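Local atomic coordinates of hypothetical protein Atu2684 (Agrobacterium tumefaciens, PDB entry 2AXO), a protein that is of unknown function but has a thioredoxin-like domain with a disulfide, consistent with, though not proof of, a role in thiol-disulfide chemistry. Residues 44-49 / 116-121; 121-126 / 247-252. All coordinates share one frame; numbering follows the deposited sequence.

Contact 1: 44-49 / 116-121; sequences GVVELF and PQAILN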
loop_
_atom_site.group_PDB
_atom_site.type_symbol
_atom_site.label_atom_id
_atom_site.label_comp_id
_atom_site.label_asym_id
_atom_site.label_seq_id
_atom_site.Cartn_x
_atom_site.Cartn_y
_atom_site.Cartn_z
ATOM N N GLY A 44 20.191 15.725 -9.456
ATOM C CA GLY A 44 18.980 15.608 -8.658
ATOM C C GLY A 44 18.887 14.301 -7.891
ATOM O O GLY A 44 19.863 13.554 -7.796
ATOM N N VAL A 45 17.707 14.028 -7.347
ATOM C CA VAL A 45 17.471 12.817 -6.577
ATOM C C VAL A 45 16.440 11.915 -7.244
ATOM O O VAL A 45 15.369 12.369 -7.657
ATOM C CB VAL A 45 16.983 13.162 -5.153
ATOM C CG1 VAL A 45 16.666 11.888 -4.377
ATOM C CG2 VAL A 45 18.052 13.970 -4.429
ATOM N N VAL A 46 16.775 10.633 -7.357
ATOM C CA VAL A 46 15.865 9.660 -7.953
ATOM C C VAL A 46 15.596 8.541 -6.954
ATOM O O VAL A 46 16.487 7.773 -6.622
ATOM C CB VAL A 46 16.457 9.055 -9.252
ATOM C CG1 VAL A 46 15.529 7.971 -9.797
ATOM C CG2 VAL A 46 16.641 10.155 -10.287
ATOM N N GLU A 47 14.360 8.478 -6.470
ATOM C CA GLU A 47 13.950 7.469 -5.513
ATOM C C GLU A 47 13.010 6.500 -6.193
ATOM O O GLU A 47 11.886 6.850 -6.544
ATOM C CB GLU A 47 13.253 8.125 -4.326
ATOM C CG GLU A 47 14.183 8.968 -3.489
ATOM C CD GLU A 47 13.456 9.722 -2.403
ATOM O OE1 GLU A 47 12.718 10.667 -2.741
ATOM O OE2 GLU A 47 13.617 9.349 -1.223
ATOM N N LEU A 48 13.484 5.275 -6.379
ATOM C CA LEU A 48 12.702 4.244 -7.041
ATOM C C LEU A 48 12.030 3.290 -6.069
ATOM O O LEU A 48 12.677 2.737 -5.176
ATOM C CB LEU A 48 13.616 3.444 -7.971
ATOM C CG LEU A 48 13.050 2.175 -8.608
ATOM C CD1 LEU A 48 12.053 2.544 -9.699
ATOM C CD2 LEU A 48 14.196 1.355 -9.187
ATOM N N PHE A 49 10.725 3.106 -6.238
ATOM C CA PHE A 49 9.980 2.168 -5.412
ATOM C C PHE A 49 9.797 0.961 -6.313
ATOM O O PHE A 49 9.239 1.058 -7.409
ATOM C CB PHE A 49 8.655 2.781 -4.961
ATOM C CG PHE A 49 8.845 3.943 -4.032
ATOM C CD1 PHE A 49 9.106 5.216 -4.534
ATOM C CD2 PHE A 49 8.901 3.741 -2.655
ATOM C CE1 PHE A 49 9.428 6.272 -3.677
ATOM C CE2 PHE A 49 9.221 4.788 -1.791
ATOM C CZ PHE A 49 9.488 6.055 -2.302
ATOM N N PRO A 116 6.932 -0.104 -11.110
ATOM C CA PRO A 116 7.987 0.742 -10.548
ATOM C C PRO A 116 7.664 2.229 -10.683
ATOM O O PRO A 116 7.256 2.695 -11.752
ATOM C CB PRO A 116 9.212 0.338 -11.361
ATOM C CG PRO A 116 8.625 0.067 -12.707
ATOM C CD PRO A 116 7.358 -0.692 -12.394
ATOM N N GLN A 117 7.846 2.966 -9.592
ATOM C CA GLN A 117 7.579 4.394 -9.575
ATOM C C GLN A 117 8.802 5.152 -9.088
ATOM O O GLN A 117 9.359 4.837 -8.037
ATOM C CB GLN A 117 6.406 4.710 -8.646
ATOM C CG GLN A 117 6.145 6.202 -8.495
ATOM C CD GLN A 117 5.029 6.506 -7.517
ATOM O OE1 GLN A 117 5.112 6.167 -6.337
ATOM N NE2 GLN A 117 3.979 7.157 -8.001
ATOM N N ALA A 118 9.226 6.149 -9.854
ATOM C CA ALA A 118 10.371 6.938 -9.446
ATOM C C ALA A 118 9.893 8.322 -9.033
ATOM O O ALA A 118 9.077 8.943 -9.719
ATOM C CB ALA A 118 11.384 7.042 -10.585
ATOM N N ILE A 119 10.390 8.785 -7.894
ATOM C CA ILE A 119 10.045 10.103 -7.383
ATOM C C ILE A 119 11.282 10.961 -7.639
ATOM O O ILE A 119 12.390 10.589 -7.255
ATOM C CB ILE A 119 9.723 10.042 -5.862
ATOM C CG1 ILE A 119 8.557 9.073 -5.610
ATOM C CG2 ILE A 119 9.397 11.434 -5.337
ATOM C CD1 ILE A 119 7.249 9.470 -6.292
ATOM N N LEU A 120 11.097 12.098 -8.306
ATOM C CA LEU A 120 12.221 12.965 -8.648
ATOM C C LEU A 120 12.283 14.236 -7.792
ATOM O O LEU A 120 11.331 15.020 -7.755
ATOM C CB LEU A 120 12.141 13.316 -10.141
ATOM C CG LEU A 120 11.885 12.142 -11.105
ATOM C CD1 LEU A 120 11.843 12.664 -12.529
ATOM C CD2 LEU A 120 12.971 11.083 -10.967
ATOM N N ASN A 121 13.411 14.433 -7.109
ATOM C CA ASN A 121 13.613 15.588 -6.226
ATOM C C ASN A 121 12.463 15.725 -5.231
ATOM O O ASN A 121 12.197 16.819 -4.732
ATOM C CB ASN A 121 13.717 16.895 -7.030
ATOM C CG ASN A 121 15.010 17.017 -7.822
ATOM O OD1 ASN A 121 15.254 18.042 -8.474
ATOM N ND2 ASN A 121 15.841 15.987 -7.779
HETATM O O HOH W 1 13.174 11.926 -4.976
#

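Contact 2: 121-126 / 247-252; sequences NGRDHV and PAAIVG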
loop_
_atom_site.group_PDB
_atom_site.type_symbol
_atom_site.label_atom_id
_atom_site.label_comp_id
_atom_site.label_asym_id
_atom_site.label_seq_id
_atom_site.Cartn_x
_atom_site.Cartn_y
_atom_site.Cartn_z
ATOM N N ASN A 121 13.411 14.433 -7.109
ATOM C CA ASN A 121 13.613 15.588 -6.226
ATOM C C ASN A 121 12.463 15.725 -5.231
ATOM O O ASN A 121 12.197 16.819 -4.732
ATOM C CB ASN A 121 13.717 16.895 -7.030
ATOM C CG ASN A 121 15.010 17.017 -7.822
ATOM O OD1 ASN A 121 15.254 18.042 -8.474
ATOM N ND2 ASN A 121 15.841 15.987 -7.779
ATOM N N GLY A 122 11.782 14.618 -4.956
ATOM C CA GLY A 122 10.661 14.649 -4.038
ATOM C C GLY A 122 9.518 15.525 -4.526
ATOM O O GLY A 122 8.583 15.789 -3.768
ATOM N N ARG A 123 9.587 15.939 -5.796
ATOM C CA ARG A 123 8.600 16.836 -6.418
ATOM C C ARG A 123 7.587 16.230 -7.393
ATOM O O ARG A 123 6.496 16.772 -7.550
ATOM C CB ARG A 123 9.325 17.964 -7.172
ATOM C CG ARG A 123 10.117 18.941 -6.320
ATOM C CD ARG A 123 10.881 19.928 -7.208
ATOM N NE ARG A 123 11.650 20.900 -6.432
ATOM C CZ ARG A 123 11.145 22.002 -5.885
ATOM N NH1 ARG A 123 9.861 22.288 -6.032
ATOM N NH2 ARG A 123 11.925 22.816 -5.180
ATOM N N ASP A 124 7.937 15.131 -8.056
ATOM C CA ASP A 124 7.033 14.526 -9.030
ATOM C C ASP A 124 7.346 13.045 -9.228
ATOM O O ASP A 124 8.374 12.551 -8.761
ATOM C CB ASP A 124 7.166 15.262 -10.365
ATOM C CG ASP A 124 5.981 15.026 -11.293
ATOM O OD1 ASP A 124 6.064 15.437 -12.468
ATOM O OD2 ASP A 124 4.974 14.443 -10.852
ATOM N N HIS A 125 6.467 12.345 -9.939
ATOM C CA HIS A 125 6.656 10.922 -10.188
ATOM C C HIS A 125 6.681 10.614 -11.680
ATOM O O HIS A 125 6.133 11.362 -12.493
ATOM C CB HIS A 125 5.538 10.124 -9.514
ATOM C CG HIS A 125 4.245 10.149 -10.265
ATOM N ND1 HIS A 125 3.814 9.092 -11.038
ATOM C CD2 HIS A 125 3.308 11.119 -10.395
ATOM C CE1 HIS A 125 2.670 9.411 -11.617
ATOM N NE2 HIS A 125 2.342 10.636 -11.243
ATOM N N VAL A 126 7.330 9.509 -12.031
ATOM C CA VAL A 126 7.446 9.070 -13.415
ATOM C C VAL A 126 7.690 7.568 -13.436
ATOM O O VAL A 126 8.130 6.994 -12.437
ATOM C CB VAL A 126 8.639 9.747 -14.130
ATOM C CG1 VAL A 126 8.393 11.239 -14.287
ATOM C CG2 VAL A 126 9.912 9.498 -13.345
ATOM N N PRO A 247 6.411 14.078 2.855
ATOM C CA PRO A 247 7.629 14.405 2.101
ATOM C C PRO A 247 7.386 15.266 0.869
ATOM O O PRO A 247 6.542 14.946 0.035
ATOM C CB PRO A 247 8.201 13.030 1.750
ATOM C CG PRO A 247 6.974 12.152 1.695
ATOM C CD PRO A 247 6.216 12.620 2.916
ATOM N N ALA A 248 8.129 16.363 0.763
ATOM C CA ALA A 248 7.993 17.268 -0.367
ATOM C C ALA A 248 9.349 17.513 -1.039
ATOM O O ALA A 248 10.275 16.706 -0.907
ATOM C CB ALA A 248 7.372 18.580 0.089
ATOM N N ALA A 249 9.472 18.626 -1.754
ATOM C CA ALA A 249 10.709 18.942 -2.468
ATOM C C ALA A 249 11.991 18.755 -1.661
ATOM O O ALA A 249 12.087 19.160 -0.507
ATOM C CB ALA A 249 10.647 20.374 -3.005
ATOM N N ILE A 250 12.972 18.117 -2.292
ATOM C CA ILE A 250 14.278 17.894 -1.692
ATOM C C ILE A 250 15.126 18.999 -2.314
ATOM O O ILE A 250 15.278 19.050 -3.536
ATOM C CB ILE A 250 14.826 16.505 -2.078
ATOM C CG1 ILE A 250 13.905 15.424 -1.509
ATOM C CG2 ILE A 250 16.255 16.337 -1.565
ATOM C CD1 ILE A 250 14.218 14.009 -1.979
ATOM N N VAL A 251 15.659 19.888 -1.480
ATOM C CA VAL A 251 16.432 21.029 -1.972
ATOM C C VAL A 251 17.947 20.862 -1.919
ATOM O O VAL A 251 18.694 21.733 -2.382
ATOM C CB VAL A 251 16.044 22.316 -1.209
ATOM C CG1 VAL A 251 14.553 22.584 -1.368
ATOM C CG2 VAL A 251 16.404 22.189 0.252
ATOM N N GLY A 252 18.397 19.739 -1.369
ATOM C CA GLY A 252 19.820 19.466 -1.271
ATOM C C GLY A 252 20.002 17.986 -1.028
ATOM O O GLY A 252 19.131 17.350 -0.432
HETATM O O HOH W 2 6.015 15.552 -2.691
HETATM O O HOH W 3 14.182 20.475 -5.465
#

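Contact 1: 44-49 / 116-121
Phe-49 and Ile-119 illustrate how two antiparallel strands can pack closely on one face and more loosely on the other. Ile-119 CG1 comes to the ring edge, 3.5 Å from Phe-49 CE1. With Phe-49 CG beside its own backbone N (chi1 -66°), the ring also sets its edge against Gln-117 O, which lies in the ring plane and accepts the N-H of Phe-49 at 2.8 Å. Glu-47 and Ile-119 exchange a pair of nearly straight backbone bonds, and a water lies between Ile-119 O and Glu-47 OE1, 2.6 Å from Glu-47 OE1, placed to donate to both. Ile-119 O meets both the N-H of Glu-47 and this water. The opposite face has wider spacings: Val-46 CG2 and Leu-120 CD2 lie side by side at 3.8 Å, and Val-46 CG1 stands 4.3 Å from Ala-118 CB. Toward the partly exposed cis-proline Pro-116, Leu-48 CD1 rests 4.0 Å from Pro-116 CB. That proline touches Cys-57 of the disulfide, the pairing familiar from thioredoxin folds. Helix 95-107 supplies Arg-100 for a salt bridge to Glu-47, helices 58-70 and 131-143 cover Leu-48 and Leu-120 respectively, and strands 74-79 and 124-127 flank the pair.

Contact 2: 121-126 / 247-252
Asn-121 and Gly-122 bring their backbone against Ala-248, Ala-249 and Ile-250, so that a beta-hairpin turn docks on the strand of another sheet. Both turn residues have left-handed backbone angles, close to those of a type I' turn, and the second strand then begins with a classic beta bulge, Arg-123 and Asp-124 together standing opposite Leu-120. A single direct hydrogen bond joins the segments: Ile-250 N donates to Asn-121 O at 2.9 Å, from 46° out of the carbonyl plane. The same oxygen receives a CA-H...O contact from Ala-249 CA at 3.4 Å. Beside it, Gly-122 O sits 3.3 Å from Ala-248 C, and a water donates to both Gly-122 O and Pro-247 O. Glycine suits the positive phi here, where the turn lies close to the Ala-248 peptide.

Among the side chains, Ile-250 has CG1 beside its backbone N (chi1 -63°), which brings CD1 to 3.9 Å from Gly-122 N, against the backbone of the turn. Arg-123 stretches out from CG to NE alongside Ala-249, whose methyl lies over the centre of one guanidinium face, with Ala-249 CB 3.3 Å from Arg-123 CZ. The methyl also meets the aliphatic stem, Arg-123 CG being 3.7 Å from Ala-249 CB. Phe-141 of helix 131-143 also touches Arg-123, while strand 232-241 flanks the other segment, with Thr-240 OG1 bonded to Ala-249 O. At the guanidinium edge a water accepts from Arg-123 NE at 2.7 Å; the water oxygen lies 2.6 Å from Ile-250 O.

Contacts 1 and 2 share Asn-121, the first residue of the hairpin turn, and their centres lie about 8 Å apart. Along the chain they come in series, the partner 44-49 first, then the hairpin 116-126, and 247-252 last. Contact 1 lies inside the mixed four-stranded sheet of the thioredoxin-like domain, where 117-120 is followed by its neighbour, the outermost strand 124-127. A probable hydrogen bond from Ala-118 N to Val-126 O links the two. Contact 2 leads from that hairpin to strand 247-257, the outermost strand of a separate antiparallel sheet. One hairpin thus serves two sheets here, tying the late part of the chain to the domain that bears the disulfide.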